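Side-chain contacts in transcriptional regulator, LacI family (Arthrobacter sp., PDB 4RKQ), which probably regulates transcription by sensing a small, sugar-like effector with a two-lobed domain of the periplasmic binding protein type: residues 18-23 with 36-41; 44-49 with 252-257; 62-67 with 72-77; 93-98 with 258-263; 108-113 with 247-252. One frame throughout, in Å; residues are numbered along the deposited sequence.

Interaction 1 of 5, residues 18-23 with 36-41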
# COMPACT_ATOMS: atom_id res chain seq x y z
N VAL A 18 9.62 17.42 8.30
CA VAL A 18 10.37 16.20 8.12
C VAL A 18 10.07 15.58 6.75
O VAL A 18 8.93 15.52 6.28
CB VAL A 18 10.03 15.15 9.20
CG1 VAL A 18 10.91 13.94 8.99
CG2 VAL A 18 10.35 15.71 10.56
N GLY A 19 11.13 15.19 6.07
CA GLY A 19 10.99 14.50 4.76
C GLY A 19 11.12 13.00 4.94
O GLY A 19 11.94 12.53 5.71
N LEU A 20 10.28 12.24 4.24
CA LEU A 20 10.33 10.82 4.26
C LEU A 20 10.64 10.36 2.84
O LEU A 20 9.89 10.65 1.90
CB LEU A 20 8.94 10.31 4.67
CG LEU A 20 8.53 9.01 5.26
CD1 LEU A 20 9.55 8.46 6.24
CD2 LEU A 20 7.18 9.31 5.93
N ALA A 21 11.74 9.65 2.68
CA ALA A 21 12.15 9.14 1.37
C ALA A 21 11.88 7.60 1.28
O ALA A 21 12.35 6.81 2.12
CB ALA A 21 13.62 9.45 1.14
N ILE A 22 11.08 7.18 0.32
CA ILE A 22 10.82 5.76 0.14
C ILE A 22 11.05 5.38 -1.33
O ILE A 22 10.75 6.18 -2.19
CB ILE A 22 9.43 5.34 0.58
CG1 ILE A 22 8.43 6.27 -0.00
CG2 ILE A 22 9.33 5.38 2.12
CD1 ILE A 22 7.03 5.71 0.00
N PRO A 23 11.60 4.18 -1.56
CA PRO A 23 11.96 3.79 -2.92
C PRO A 23 10.80 3.44 -3.81
O PRO A 23 10.97 3.41 -4.98
CB PRO A 23 12.84 2.56 -2.72
CG PRO A 23 12.51 2.05 -1.39
CD PRO A 23 12.05 3.20 -0.57
N SER A 36 2.89 5.07 9.29
CA SER A 36 3.20 5.01 10.72
C SER A 36 4.06 6.21 11.13
O SER A 36 3.84 6.83 12.19
CB SER A 36 3.88 3.67 11.03
OG SER A 36 4.43 3.75 12.32
N VAL A 37 5.03 6.57 10.30
CA VAL A 37 5.86 7.74 10.55
C VAL A 37 5.05 9.04 10.44
O VAL A 37 5.19 9.94 11.29
CB VAL A 37 7.12 7.83 9.63
CG1 VAL A 37 7.87 9.12 9.89
CG2 VAL A 37 8.04 6.64 9.87
N VAL A 38 4.19 9.14 9.43
CA VAL A 38 3.38 10.34 9.30
C VAL A 38 2.43 10.51 10.51
O VAL A 38 2.27 11.63 10.95
CB VAL A 38 2.58 10.38 8.01
CG1 VAL A 38 1.71 11.59 7.96
CG2 VAL A 38 3.55 10.46 6.83
N GLU A 39 1.84 9.42 10.98
CA GLU A 39 1.04 9.42 12.21
C GLU A 39 1.78 10.02 13.41
O GLU A 39 1.31 10.98 14.03
CB GLU A 39 0.57 8.02 12.57
CG GLU A 39 -0.19 7.89 13.91
CD GLU A 39 -1.63 8.38 13.89
OE1 GLU A 39 -2.10 8.93 12.87
OE2 GLU A 39 -2.32 8.21 14.94
N LEU A 40 2.97 9.51 13.71
CA LEU A 40 3.70 9.94 14.91
C LEU A 40 4.18 11.36 14.77
O LEU A 40 4.10 12.12 15.71
CB LEU A 40 4.84 8.98 15.23
CG LEU A 40 4.34 7.59 15.52
CD1 LEU A 40 5.50 6.62 15.40
CD2 LEU A 40 3.69 7.53 16.89
N ALA A 41 4.62 11.76 13.58
CA ALA A 41 5.11 13.09 13.37
C ALA A 41 3.97 14.08 13.45
O ALA A 41 4.11 15.20 13.99
CB ALA A 41 5.82 13.21 12.01
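Leu20 swings CG to the side opposite its backbone N (chi1 -158°), and this sends both of its methyl groups out from the strand toward Val37 and Val38 of the helix. Chi2 of 37° completes the setting, with CD2 reaching between the two valines. Val38 keeps a regular rotamer (chi1 177°): its CG1 lies opposite the backbone N, which leaves CG2 beside that N as the branch that faces the leucine.

The evidence for contact is a short list of carbon pairs. Leu20 CD2 stands 4.0 Å from Val37 CB and 3.9 Å from Val38 CG2, so a single methyl is held by two successive helix residues. The other branch, Leu20 CD1, lies 4.1 Å from Val37 CG1. The side chains meet at a slant rather than end on, and ordinary van der Waals spacing throughout indicates apolar packing without compression. All three residues are buried.

Strand 17-22 and helix 29-43 open a beta-alpha-beta unit that strand 47-52 completes, and Val48 of that last strand touches both Leu20 and Val38. Ile75 of strand 73-76, on the other flank of strand 17-22, reaches Leu20 and Val37. Val38 also packs against His55 of the second subunit.

Interaction 2 of 5, residues 44-49 with 252-257; sequences RGWHVV and AAVELL
Trp46, just ahead of strand 47-52, and Val254 and Leu257, one turn apart on helix 246-262, form the apolar part of the contact. The indole offers the corner of its six-membered ring: CZ3 is 3.8 Å from Leu257 CD2, and CH2 is 4.1 Å from that same methyl. A second methyl, Val254 CG1, approaches CZ3 at 4.2 Å. Both methyls come in obliquely to the ring, and the indole and the two aliphatic chains overlap antiparallel, flank to flank. Chi1 of -68° at Trp46 places CG opposite the carbonyl carbon and extends the indole toward the helix.

An aliphatic contact of a charged residue adds to this. Arg44 bends at chi3 (70°), and its CD lies 3.9 Å from Val254 CG1. The same CD sits 3.9 Å above the plane of the Trp46 ring, displaced toward its rim. Val254 CG1 thus meets both an arginine methylene and an indole carbon.

Electrostatics play at most a distant part: Arg44 NH1 and Glu255 OE2 carry opposite charges but are 6.5 Å apart. Backbone geometry sets the stage, since Gly45 ends helix 29-43 in a Schellman motif with positive phi, and the chain turns there to deliver Trp46. Within the protein, Val18 and Ala41 also touch the indole.

Carbon-to-carbon contact therefore carries the association, with the arginine contributing its methylene while its guanidinium makes no ion pair with Glu255.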
# COMPACT_ATOMS: atom_id res chain seq x y z
N ARG A 44 3.00 15.04 16.83
CA ARG A 44 3.90 16.00 17.45
C ARG A 44 3.74 17.38 16.87
O ARG A 44 4.52 18.32 17.24
CB ARG A 44 5.36 15.55 17.31
CG ARG A 44 5.71 14.20 17.90
CD ARG A 44 7.21 14.02 17.93
NE ARG A 44 7.82 14.92 18.91
CZ ARG A 44 8.03 14.57 20.19
NH1 ARG A 44 7.70 13.35 20.61
NH2 ARG A 44 8.57 15.45 21.01
N GLY A 45 2.78 17.59 15.99
CA GLY A 45 2.57 18.89 15.35
C GLY A 45 3.51 19.19 14.20
O GLY A 45 3.64 20.34 13.78
N TRP A 46 4.22 18.18 13.76
CA TRP A 46 5.18 18.32 12.66
C TRP A 46 4.48 18.24 11.27
O TRP A 46 3.44 17.63 11.13
CB TRP A 46 6.20 17.20 12.77
CG TRP A 46 7.08 17.25 13.92
CD1 TRP A 46 7.14 18.23 14.89
CD2 TRP A 46 8.13 16.33 14.20
NE1 TRP A 46 8.16 17.92 15.78
CE2 TRP A 46 8.75 16.75 15.39
CE3 TRP A 46 8.58 15.14 13.58
CZ2 TRP A 46 9.83 16.07 15.95
CZ3 TRP A 46 9.61 14.44 14.17
CH2 TRP A 46 10.24 14.93 15.33
N HIS A 47 5.08 18.89 10.27
CA HIS A 47 4.70 18.73 8.87
C HIS A 47 5.53 17.58 8.32
O HIS A 47 6.72 17.48 8.67
CB HIS A 47 5.16 19.95 8.04
CG HIS A 47 4.57 21.27 8.41
ND1 HIS A 47 3.23 21.56 8.25
CD2 HIS A 47 5.16 22.43 8.79
CE1 HIS A 47 3.02 22.82 8.58
NE2 HIS A 47 4.17 23.37 8.92
N VAL A 48 4.97 16.76 7.43
CA VAL A 48 5.71 15.68 6.78
C VAL A 48 5.40 15.70 5.27
O VAL A 48 4.24 15.88 4.85
CB VAL A 48 5.33 14.28 7.30
CG1 VAL A 48 6.17 13.18 6.64
CG2 VAL A 48 5.48 14.18 8.81
N VAL A 49 6.43 15.54 4.47
CA VAL A 49 6.27 15.34 3.02
C VAL A 49 7.00 14.05 2.59
O VAL A 49 8.12 13.75 3.05
CB VAL A 49 6.82 16.51 2.20
CG1 VAL A 49 5.84 17.69 2.28
CG2 VAL A 49 8.20 16.91 2.67
N ALA A 252 10.64 4.18 16.79
CA ALA A 252 12.08 4.17 16.93
C ALA A 252 12.70 5.29 16.07
O ALA A 252 13.61 6.00 16.50
CB ALA A 252 12.62 2.82 16.50
N ALA A 253 12.24 5.43 14.84
CA ALA A 253 12.71 6.54 13.97
C ALA A 253 12.37 7.94 14.51
O ALA A 253 13.21 8.80 14.59
CB ALA A 253 12.20 6.36 12.55
N VAL A 254 11.13 8.18 14.84
CA VAL A 254 10.73 9.50 15.30
C VAL A 254 11.35 9.84 16.64
O VAL A 254 11.81 10.97 16.84
CB VAL A 254 9.20 9.58 15.42
CG1 VAL A 254 8.76 10.87 16.13
CG2 VAL A 254 8.59 9.46 14.05
N GLU A 255 11.45 8.87 17.53
CA GLU A 255 12.07 9.15 18.82
C GLU A 255 13.57 9.42 18.67
O GLU A 255 14.12 10.32 19.29
CB GLU A 255 11.80 8.02 19.80
CG GLU A 255 10.37 8.07 20.25
CD GLU A 255 10.04 7.02 21.29
OE1 GLU A 255 10.84 6.07 21.49
OE2 GLU A 255 8.97 7.12 21.90
N LEU A 256 14.23 8.68 17.79
CA LEU A 256 15.59 9.02 17.48
C LEU A 256 15.70 10.46 16.96
O LEU A 256 16.63 11.21 17.33
CB LEU A 256 16.11 8.02 16.45
CG LEU A 256 17.55 8.00 16.08
CD1 LEU A 256 18.44 8.10 17.30
CD2 LEU A 256 17.83 6.71 15.31
N LEU A 257 14.80 10.85 16.06
CA LEU A 257 14.89 12.20 15.48
C LEU A 257 14.61 13.24 16.55
O LEU A 257 15.24 14.27 16.59
CB LEU A 257 13.89 12.36 14.36
CG LEU A 257 13.89 13.70 13.65
CD1 LEU A 257 15.28 14.09 13.15
CD2 LEU A 257 12.88 13.61 12.52

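Interaction 3 of 5, residues 62-67 with 72-77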
# COMPACT_ATOMS: atom_id res chain seq x y z
N ASP A 62 18.91 11.57 -4.85
CA ASP A 62 18.04 12.54 -5.49
C ASP A 62 16.86 12.95 -4.57
O ASP A 62 16.46 14.11 -4.55
CB ASP A 62 17.44 11.99 -6.76
CG ASP A 62 18.47 11.75 -7.84
OD1 ASP A 62 19.30 12.65 -8.06
OD2 ASP A 62 18.43 10.69 -8.49
N ALA A 63 16.32 11.98 -3.84
CA ALA A 63 15.20 12.23 -2.97
C ALA A 63 15.63 13.21 -1.90
O ALA A 63 14.96 14.19 -1.65
CB ALA A 63 14.67 10.95 -2.36
N VAL A 64 16.80 12.98 -1.32
CA VAL A 64 17.31 13.84 -0.25
C VAL A 64 17.65 15.21 -0.78
O VAL A 64 17.32 16.19 -0.15
CB VAL A 64 18.51 13.22 0.47
CG1 VAL A 64 19.19 14.25 1.37
CG2 VAL A 64 18.06 12.01 1.27
N GLU A 65 18.27 15.29 -1.96
CA GLU A 65 18.50 16.58 -2.61
C GLU A 65 17.26 17.42 -2.83
O GLU A 65 17.28 18.64 -2.61
CB GLU A 65 19.23 16.40 -3.96
CG GLU A 65 20.70 16.06 -3.73
CD GLU A 65 21.48 15.76 -4.98
OE1 GLU A 65 20.88 15.64 -6.07
OE2 GLU A 65 22.72 15.63 -4.86
N HIS A 66 16.19 16.77 -3.24
CA HIS A 66 14.89 17.41 -3.43
C HIS A 66 14.27 17.89 -2.10
O HIS A 66 13.83 19.02 -1.96
CB HIS A 66 13.99 16.39 -4.13
CG HIS A 66 12.54 16.72 -4.15
ND1 HIS A 66 11.58 15.76 -3.96
CD2 HIS A 66 11.89 17.87 -4.42
CE1 HIS A 66 10.38 16.32 -4.09
NE2 HIS A 66 10.54 17.60 -4.35
N LEU A 67 14.28 17.03 -1.12
CA LEU A 67 13.59 17.33 0.16
C LEU A 67 14.34 18.36 1.01
O LEU A 67 13.70 19.19 1.65
CB LEU A 67 13.43 16.05 0.95
CG LEU A 67 12.49 14.95 0.47
CD1 LEU A 67 12.67 13.68 1.27
CD2 LEU A 67 11.07 15.43 0.54
N ASP A 72 13.73 19.89 7.80
CA ASP A 72 14.72 20.03 8.83
C ASP A 72 15.45 18.73 9.07
O ASP A 72 16.45 18.70 9.78
CB ASP A 72 14.02 20.42 10.12
CG ASP A 72 13.34 21.75 10.02
OD1 ASP A 72 13.90 22.68 9.40
OD2 ASP A 72 12.20 21.84 10.51
N ALA A 73 14.94 17.65 8.49
CA ALA A 73 15.48 16.31 8.75
C ALA A 73 14.85 15.36 7.76
O ALA A 73 13.76 15.66 7.23
CB ALA A 73 15.13 15.84 10.16
N VAL A 74 15.47 14.20 7.58
CA VAL A 74 14.91 13.18 6.68
C VAL A 74 14.96 11.84 7.35
O VAL A 74 15.92 11.54 8.01
CB VAL A 74 15.68 13.10 5.36
CG1 VAL A 74 15.20 11.92 4.50
CG2 VAL A 74 15.57 14.41 4.59
N ILE A 75 13.89 11.08 7.17
CA ILE A 75 13.81 9.67 7.58
C ILE A 75 13.62 8.90 6.26
O ILE A 75 12.72 9.24 5.47
CB ILE A 75 12.60 9.45 8.47
CG1 ILE A 75 12.85 10.08 9.82
CG2 ILE A 75 12.34 7.93 8.65
CD1 ILE A 75 11.56 10.23 10.63
N GLY A 76 14.46 7.92 5.98
CA GLY A 76 14.34 7.23 4.71
C GLY A 76 15.00 5.88 4.54
O GLY A 76 15.90 5.51 5.30
N TYR A 77 14.52 5.18 3.53
CA TYR A 77 15.18 4.02 2.97
C TYR A 77 15.86 4.54 1.71
O TYR A 77 15.21 4.91 0.75
CB TYR A 77 14.16 2.95 2.62
CG TYR A 77 13.67 2.14 3.78
CD1 TYR A 77 12.66 2.62 4.65
CD2 TYR A 77 14.19 0.89 4.01
CE1 TYR A 77 12.21 1.85 5.71
CE2 TYR A 77 13.75 0.13 5.06
CZ TYR A 77 12.76 0.59 5.88
OH TYR A 77 12.38 -0.20 6.93
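Val74 directs its CB from the strand toward helix 60-67, where Val64 and Leu67, three residues apart, receive it. Its two methyls divide the work unevenly. CG1 makes the closest approach to the other valine, with Val74 CG1 lying 4.3 Å from Val64 CG2. Both Val74 CG1 and Val74 CG2 stand 4.5 Å from Leu67 CD1, so the valine straddles the leucine tip. Val74 is thus set against two side chains one turn apart on the helix instead of opposing one residue squarely.

The two helix residues present themselves differently. Leu67 directs its CB toward the strand, and chi2 of 170° stretches the chain so that CD1 is its far end, the atom that meets the valine. Val64 leaves the helix more to the flank, and only one of its branches, CG2, turns in. Its chi1 of 168° puts CG1 opposite the backbone N and keeps CG2 beside it. With the closest CA atoms, those of Val64 and Val74, 7.4 Å apart, the backbones run near each other, yet the side-chain distances are at the loose end of van der Waals contact. All three touching residues are buried.

Leu89 of helix 82-89 also packs on both Val64 and Val74. Neighbouring Ile75 turns to the other face of the sheet and meets Val18 and Leu20. This alternation belongs to a three-layer alpha/beta/alpha sandwich. Strand 47-52, helix 60-67 and strand 73-76 form a beta-alpha-beta crossover that passes over strand 17-22, a Rossmann-like arrangement as in periplasmic binding protein lobes.

Interaction 4 of 5, residues 93-98 with 258-263; sequences PLIVLD and VGLLSG
Pro93 supplies the one ring of this contact, and its rim atoms meet Leu261 and Leu260. The pyrrolidine is puckered C-gamma endo, so it is flat only in part. At the rim, Pro93 CG is 3.9 Å from Leu261 CD2, and the proline and leucine side chains lie nearly perpendicular. Further round, Pro93 CB lies 4.3 Å from Leu260 CD1. The corner of the ring at CG also rests on Leu257, one turn earlier in the helix.

Leu260 bridges to the strand proper: the same CD1 stands 4.1 Å from Ile95 CG1, their chains inclined to one another. Chi1 of -61° sets CG1 of Ile95 opposite the carbonyl carbon, and with chi2 extended (171°) the isoleucine carries on toward the helix, where it also meets Leu256 and Leu257.

The strand alternates between two layers of helix, one on each face of the parallel sheet. Ile95 faces helix 246-262, whereas Leu94 points away from it and packs against Ala85 and Leu89 of helix 82-89 on the opposite side of the sheet. Backbone bonds join Ile95 to Val74 and Gly76 of the adjacent strand.

Toward the end of the helix the contact becomes more exposed. Leu261 starts out past the strand, and of its branches it is CD2 that swings in to the proline, as the exposed partner of Pro93.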
# COMPACT_ATOMS: atom_id res chain seq x y z
N PRO A 93 19.58 16.34 10.32
CA PRO A 93 19.80 14.91 10.57
C PRO A 93 19.08 14.00 9.57
O PRO A 93 17.93 14.27 9.19
CB PRO A 93 19.24 14.70 12.00
CG PRO A 93 18.45 15.91 12.33
CD PRO A 93 18.89 17.03 11.43
N LEU A 94 19.83 13.02 9.09
CA LEU A 94 19.29 11.91 8.37
C LEU A 94 19.19 10.70 9.30
O LEU A 94 20.17 10.34 9.96
CB LEU A 94 20.18 11.56 7.20
CG LEU A 94 19.84 10.33 6.39
CD1 LEU A 94 18.49 10.48 5.69
CD2 LEU A 94 20.95 10.10 5.38
N ILE A 95 18.00 10.09 9.32
CA ILE A 95 17.80 8.78 9.88
C ILE A 95 17.53 7.82 8.74
O ILE A 95 16.49 7.89 8.10
CB ILE A 95 16.61 8.77 10.86
CG1 ILE A 95 16.93 9.76 12.00
CG2 ILE A 95 16.40 7.36 11.40
CD1 ILE A 95 15.80 10.01 12.90
N VAL A 96 18.45 6.90 8.51
CA VAL A 96 18.25 5.79 7.53
C VAL A 96 17.89 4.47 8.15
O VAL A 96 18.27 4.16 9.27
CB VAL A 96 19.52 5.56 6.67
CG1 VAL A 96 19.78 6.73 5.75
CG2 VAL A 96 20.75 5.29 7.54
N LEU A 97 17.16 3.65 7.40
CA LEU A 97 16.83 2.34 7.85
C LEU A 97 17.40 1.29 6.92
O LEU A 97 17.47 1.48 5.70
CB LEU A 97 15.32 2.15 7.85
CG LEU A 97 14.62 2.99 8.90
CD1 LEU A 97 14.26 4.39 8.41
CD2 LEU A 97 13.40 2.23 9.37
N ASP A 98 17.79 0.18 7.53
CA ASP A 98 18.10 -1.05 6.80
C ASP A 98 19.29 -0.96 5.85
O ASP A 98 19.35 -1.69 4.87
CB ASP A 98 16.83 -1.56 6.10
CG ASP A 98 16.87 -3.06 5.82
OD1 ASP A 98 17.42 -3.79 6.65
OD2 ASP A 98 16.40 -3.51 4.75
N VAL A 258 13.66 12.97 17.44
CA VAL A 258 13.43 13.90 18.57
C VAL A 258 14.74 14.13 19.35
O VAL A 258 15.08 15.26 19.68
CB VAL A 258 12.33 13.41 19.53
CG1 VAL A 258 12.28 14.29 20.80
CG2 VAL A 258 10.97 13.40 18.84
N GLY A 259 15.48 13.05 19.63
CA GLY A 259 16.68 13.12 20.42
C GLY A 259 17.81 13.82 19.70
O GLY A 259 18.64 14.56 20.29
N LEU A 260 17.87 13.61 18.40
CA LEU A 260 18.87 14.29 17.57
C LEU A 260 18.57 15.77 17.47
O LEU A 260 19.48 16.59 17.55
CB LEU A 260 18.96 13.67 16.16
CG LEU A 260 19.59 12.27 16.14
CD1 LEU A 260 19.26 11.53 14.85
CD2 LEU A 260 21.09 12.38 16.32
N LEU A 261 17.30 16.13 17.26
CA LEU A 261 16.93 17.56 17.15
C LEU A 261 17.14 18.31 18.47
O LEU A 261 17.45 19.49 18.47
CB LEU A 261 15.47 17.77 16.69
CG LEU A 261 15.18 17.36 15.24
CD1 LEU A 261 13.68 17.34 15.03
CD2 LEU A 261 15.90 18.23 14.21
N SER A 262 16.93 17.63 19.58
CA SER A 262 17.00 18.25 20.90
C SER A 262 18.41 18.33 21.45
O SER A 262 18.64 19.04 22.40
CB SER A 262 16.12 17.49 21.87
OG SER A 262 16.74 16.28 22.28
N GLY A 263 19.34 17.58 20.86
CA GLY A 263 20.69 17.47 21.40
C GLY A 263 20.81 16.37 22.43
O GLY A 263 21.89 16.09 22.93

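Interaction 5 of 5, residues 108-113 with 247-252; sequences INFDYQ and REVGRA
Ile108, Val249 and Ala252 bury the most surface here, where strand 106-110 of the alpha/beta lobe packs beneath helix 246-262. Ile108 is folded at both torsions (chi1 -54°, chi2 -59°), which sends CD1 up to the helix. That methyl lies 4.0 Å from Ala252 CB, an apolar pair at normal spacing, and 3.9 Å from the carbonyl O of Ala252, which is plain van der Waals contact. One delta carbon thus meets the side chain and the backbone of a single helix residue.

Val249, three residues earlier, leaves the helix to the flank, and its CG2 meets Phe110. Val249 CG2 is 4.2 Å from Phe110 CE2 and arrives at the edge of the phenyl ring, near the ring plane, so the methyl does not lie over the aromatic face. Phe110 leaves the backbone past the helix, and the outer part of its ring is what comes close. Leu97 of the adjacent strand touches both Ile108 and Val249 and links the two halves of the contact.

Past Phe110 the chain passes Asp111, which takes the N-cap position, and enters helix 112-125. Tyr112 packs on helix 150-161 and on Met226, consistent with this being one of the crossings between lobes found in this family. The CB of Phe110 sits 4.0 Å above the plane of the Tyr112 ring, displaced toward the rim.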
# COMPACT_ATOMS: atom_id res chain seq x y z
N ILE A 108 18.49 2.95 11.95
CA ILE A 108 17.74 1.84 12.50
C ILE A 108 18.10 0.61 11.62
O ILE A 108 18.00 0.65 10.40
CB ILE A 108 16.21 2.06 12.38
CG1 ILE A 108 15.67 3.37 12.98
CG2 ILE A 108 15.44 0.86 12.89
CD1 ILE A 108 15.94 3.60 14.44
N ASN A 109 18.60 -0.44 12.25
CA ASN A 109 18.96 -1.71 11.55
C ASN A 109 18.16 -2.82 12.23
O ASN A 109 17.56 -2.63 13.31
CB ASN A 109 20.46 -2.00 11.60
CG ASN A 109 21.25 -1.40 10.41
OD1 ASN A 109 20.73 -0.67 9.59
ND2 ASN A 109 22.53 -1.71 10.34
N PHE A 110 18.10 -3.98 11.60
CA PHE A 110 17.30 -5.10 12.14
C PHE A 110 18.26 -6.27 12.31
O PHE A 110 19.20 -6.38 11.55
CB PHE A 110 16.17 -5.44 11.21
CG PHE A 110 15.29 -4.26 10.92
CD1 PHE A 110 15.62 -3.37 9.91
CD2 PHE A 110 14.19 -4.00 11.71
CE1 PHE A 110 14.86 -2.24 9.69
CE2 PHE A 110 13.40 -2.90 11.47
CZ PHE A 110 13.74 -2.02 10.47
N ASP A 111 18.03 -7.08 13.33
CA ASP A 111 18.87 -8.24 13.63
C ASP A 111 18.47 -9.42 12.77
O ASP A 111 17.59 -10.19 13.15
CB ASP A 111 18.69 -8.59 15.09
CG ASP A 111 19.65 -9.66 15.56
OD1 ASP A 111 20.28 -10.39 14.75
OD2 ASP A 111 19.73 -9.78 16.77
N TYR A 112 19.08 -9.55 11.60
CA TYR A 112 18.68 -10.64 10.73
C TYR A 112 19.20 -12.02 11.15
O TYR A 112 18.64 -13.02 10.74
CB TYR A 112 19.02 -10.37 9.28
CG TYR A 112 18.29 -9.20 8.71
CD1 TYR A 112 16.92 -9.27 8.51
CD2 TYR A 112 18.95 -8.04 8.34
CE1 TYR A 112 16.22 -8.20 7.96
CE2 TYR A 112 18.27 -6.96 7.80
CZ TYR A 112 16.89 -7.04 7.63
OH TYR A 112 16.18 -5.99 7.06
N GLN A 113 20.24 -12.08 11.96
CA GLN A 113 20.65 -13.38 12.51
C GLN A 113 19.60 -13.91 13.45
O GLN A 113 19.28 -15.10 13.45
CB GLN A 113 21.97 -13.26 13.23
CG GLN A 113 23.06 -13.01 12.22
CD GLN A 113 24.43 -13.20 12.80
OE1 GLN A 113 24.59 -13.80 13.86
NE2 GLN A 113 25.42 -12.68 12.10
N ARG A 247 4.21 0.40 14.21
CA ARG A 247 4.19 1.49 15.19
C ARG A 247 5.53 1.62 15.94
O ARG A 247 5.97 2.73 16.23
CB ARG A 247 3.06 1.33 16.19
CG ARG A 247 1.69 1.57 15.59
CD ARG A 247 0.65 1.70 16.68
NE ARG A 247 -0.41 0.72 16.46
CZ ARG A 247 -0.72 -0.27 17.29
NH1 ARG A 247 -1.69 -1.10 16.96
NH2 ARG A 247 -0.08 -0.42 18.45
N GLU A 248 6.11 0.47 16.29
CA GLU A 248 7.45 0.40 16.91
C GLU A 248 8.58 0.86 15.99
O GLU A 248 9.50 1.55 16.43
CB GLU A 248 7.77 -1.04 17.34
CG GLU A 248 7.58 -1.30 18.82
CD GLU A 248 6.82 -2.57 19.09
OE1 GLU A 248 7.46 -3.62 19.31
OE2 GLU A 248 5.57 -2.53 19.07
N VAL A 249 8.53 0.46 14.73
CA VAL A 249 9.55 0.93 13.78
C VAL A 249 9.45 2.44 13.62
O VAL A 249 10.46 3.17 13.69
CB VAL A 249 9.47 0.27 12.41
CG1 VAL A 249 10.56 0.85 11.52
CG2 VAL A 249 9.65 -1.24 12.51
N GLY A 250 8.23 2.90 13.38
CA GLY A 250 7.91 4.32 13.37
C GLY A 250 8.32 5.08 14.61
O GLY A 250 8.94 6.16 14.52
N ARG A 251 7.99 4.55 15.79
CA ARG A 251 8.44 5.21 17.02
C ARG A 251 9.95 5.24 17.15
O ARG A 251 10.52 6.23 17.62
CB ARG A 251 7.78 4.57 18.24
CG ARG A 251 7.96 5.30 19.54
CD ARG A 251 6.85 4.97 20.55
NE ARG A 251 6.34 3.60 20.44
CZ ARG A 251 7.00 2.50 20.82
NH1 ARG A 251 6.42 1.31 20.66
NH2 ARG A 251 8.22 2.55 21.34
N ALA A 252 10.64 4.18 16.79
CA ALA A 252 12.08 4.17 16.93
C ALA A 252 12.70 5.29 16.07
O ALA A 252 13.61 6.00 16.50
CB ALA A 252 12.62 2.82 16.50

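Overall arrangement
From the N terminus, interaction 1 closes a short loop between strand 17-22 and helix 29-43. Directly after it, interaction 2 opens at residues 44-49 and closes only at 252-257. Interaction 3 nests within that long loop, closing its own short one from helix 60-67 to strand 73-76. Interaction 4 also opens inside it, but closes later, at 258-263, so interactions 2 and 4 cross. Interaction 5, from 108-113 to 247-252, is nested inside both. Interactions 2, 4 and 5 share helix 246-262, which returns late in the chain to pack on a sheet built of early strands; interaction 3 holds a helix to the sheet's other face.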